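Local coordinates for protein peptidoglycan N-acetylglucosamine deacetylase (Agathobacter rectalis, PDB 5JMU) that probably removes acetyl groups from N-acetylglucosamine units of peptidoglycan through its zinc-dependent, NodB-like catalytic domain, at residues A[163-166]-A[167-171]. Residues are numbered along the deposited sequence; the frame is centred on the assembly and turned at random.
Sequences STEQ and VVQNV
The carboxylate of Glu-165 and the side-chain amide of Gln-169 lie nearly coplanar, their planes 28° apart, and NE2 of Gln-169 donates to OE2 of Glu-165 over 2.8 Å, close to the C-O axis and almost within the amide plane. Both chains bend at chi2 (49° in Glu-165) to bring these ends together one helical turn apart, and CG of Gln-169 packs 3.5 Å from OE2 of Glu-165. The backbone O of Gln-166 sits over one face of the Asn-170 amide, 3.1 Å from CG, and itself accepts from Asn-170 N; ND2 donates to Ser-154 O instead. A leucine in place of Asn-170 would probably leave Ser-154 O without this donor and weaken the tie between the helix and the loop after strand 152-153. These residues are the N-cap and first two turns of helix 164-175, the crossover helix between strands 152-153 and 180-186 of the NodB-type deacetylase fold. Its capping box has Ser-163 OG accepting from Gln-166 N at 3.0 Å, while in one Gln-166 conformer Ser-163 N donates to OE1, on a lone pair and nearly straight (172°). On the buried side, Val-167 sets CG2 3.5 Å from Ser-163 O and packs on Phe-191 and Ala-195.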
ATOM      1  N   SER A 163      -4.945   8.452  18.429  1.00 19.68           N
ATOM      2  CA  SER A 163      -3.625   8.807  18.895  1.00 20.43           C
ATOM      3  C   SER A 163      -2.559   7.877  18.321  1.00 19.01           C
ATOM      4  O   SER A 163      -2.842   6.774  17.814  1.00 17.53           O
ATOM      5  CB  SER A 163      -3.572   8.754  20.409  1.00 21.85           C
ATOM      6  OG  SER A 163      -3.600   7.408  20.842  1.00 20.44           O
ATOM      7  N   THR A 164      -1.324   8.361  18.390  1.00 17.76           N
ATOM      8  CA  THR A 164      -0.210   7.532  18.001  1.00 15.65           C
ATOM      9  C   THR A 164      -0.215   6.226  18.777  1.00 15.36           C
ATOM     10  O   THR A 164      -0.013   5.137  18.185  1.00 15.33           O
ATOM     11  CB  THR A 164       1.109   8.272  18.210  1.00 17.24           C
ATOM     12  OG1 THR A 164       1.189   9.326  17.250  1.00 18.20           O
ATOM     13  CG2 THR A 164       2.323   7.321  17.972  1.00 18.25           C
ATOM     14  N   GLU A 165      -0.442   6.313  20.090  1.00 17.17           N
ATOM     15  CA  GLU A 165      -0.469   5.111  20.907  1.00 16.78           C
ATOM     16  C   GLU A 165      -1.573   4.163  20.471  1.00 16.98           C
ATOM     17  O   GLU A 165      -1.386   2.932  20.504  1.00 17.51           O
ATOM     18  CB  GLU A 165      -0.629   5.477  22.381  1.00 19.72           C
ATOM     19  CG  GLU A 165      -0.487   4.278  23.322  1.00 26.88           C
ATOM     20  CD  GLU A 165       0.772   3.416  23.032  1.00 50.57           C
ATOM     21  OE1 GLU A 165       1.909   3.967  22.991  1.00 43.74           O
ATOM     22  OE2 GLU A 165       0.612   2.181  22.831  1.00 50.23           O
ATOM     23  N   GLN A 166      -2.724   4.695  20.045  1.00 16.50           N
ATOM     24  CA  GLN A 166      -3.786   3.816  19.594  0.62 16.88           C
ATOM     25  C   GLN A 166      -3.406   3.106  18.281  1.00 16.76           C
ATOM     26  O   GLN A 166      -3.758   1.920  18.083  1.00 15.84           O
ATOM     27  CB  GLN A 166      -5.078   4.620  19.458  0.62 16.45           C
ATOM     28  CG  GLN A 166      -5.655   5.111  20.797  0.62 23.94           C
ATOM     29  CD  GLN A 166      -6.908   5.996  20.645  0.62 27.63           C
ATOM     30  OE1 GLN A 166      -6.844   7.112  20.123  0.62 24.64           O
ATOM     31  NE2 GLN A 166      -8.052   5.485  21.097  0.62 34.06           N
ATOM     32  N   VAL A 167      -2.674   3.798  17.392  1.00 13.79           N
ATOM     33  CA  VAL A 167      -2.216   3.166  16.154  1.00 12.86           C
ATOM     34  C   VAL A 167      -1.273   2.022  16.512  1.00 14.28           C
ATOM     35  O   VAL A 167      -1.364   0.919  15.962  1.00 12.38           O
ATOM     36  CB  VAL A 167      -1.512   4.176  15.189  1.00 12.73           C
ATOM     37  CG1 VAL A 167      -0.867   3.444  13.994  1.00 13.06           C
ATOM     38  CG2 VAL A 167      -2.477   5.255  14.678  1.00 13.71           C
ATOM     39  N   VAL A 168      -0.358   2.281  17.447  1.00 15.86           N
ATOM     40  CA  VAL A 168       0.569   1.231  17.860  1.00 13.21           C
ATOM     41  C   VAL A 168      -0.218  -0.013  18.324  1.00 15.19           C
ATOM     42  O   VAL A 168       0.049  -1.140  17.882  1.00 13.78           O
ATOM     43  CB  VAL A 168       1.531   1.728  18.973  1.00 14.10           C
ATOM     44  CG1 VAL A 168       2.380   0.544  19.479  1.00 18.27           C
ATOM     45  CG2 VAL A 168       2.443   2.846  18.403  1.00 17.63           C
ATOM     46  N   GLN A 169      -1.175   0.187  19.216  1.00 15.17           N
ATOM     47  CA  GLN A 169      -1.929  -0.925  19.783  1.00 15.27           C
ATOM     48  C   GLN A 169      -2.772  -1.619  18.713  1.00 14.94           C
ATOM     49  O   GLN A 169      -2.901  -2.831  18.726  1.00 14.59           O
ATOM     50  CB  GLN A 169      -2.837  -0.452  20.919  1.00 16.03           C
ATOM     51  CG  GLN A 169      -2.033   0.001  22.129  1.00 22.84           C
ATOM     52  CD  GLN A 169      -1.021  -1.047  22.552  1.00 31.83           C
ATOM     53  OE1 GLN A 169      -1.355  -2.233  22.667  1.00 34.18           O
ATOM     54  NE2 GLN A 169       0.226  -0.623  22.772  1.00 35.69           N
ATOM     55  N   ASN A 170      -3.307  -0.857  17.761  1.00 13.86           N
ATOM     56  CA  ASN A 170      -4.136  -1.461  16.716  1.00 13.66           C
ATOM     57  C   ASN A 170      -3.316  -2.377  15.827  1.00 13.94           C
ATOM     58  O   ASN A 170      -3.743  -3.486  15.486  1.00 13.85           O
ATOM     59  CB  ASN A 170      -4.781  -0.394  15.832  1.00 12.40           C
ATOM     60  CG  ASN A 170      -5.927   0.323  16.520  1.00 18.27           C
ATOM     61  OD1 ASN A 170      -6.497  -0.194  17.483  1.00 22.13           O
ATOM     62  ND2 ASN A 170      -6.276   1.505  16.029  1.00 15.65           N
ATOM     63  N   VAL A 171      -2.114  -1.929  15.462  1.00 12.25           N
ATOM     64  CA  VAL A 171      -1.294  -2.730  14.555  1.00 11.04           C
ATOM     65  C   VAL A 171      -0.760  -3.975  15.287  1.00 13.54           C
ATOM     66  O   VAL A 171      -0.825  -5.103  14.769  1.00 12.85           O
ATOM     67  CB  VAL A 171      -0.153  -1.909  13.979  1.00 12.56           C
ATOM     68  CG1 VAL A 171       0.840  -2.796  13.162  1.00 14.31           C
ATOM     69  CG2 VAL A 171      -0.739  -0.828  13.083  1.00 12.13           C
TER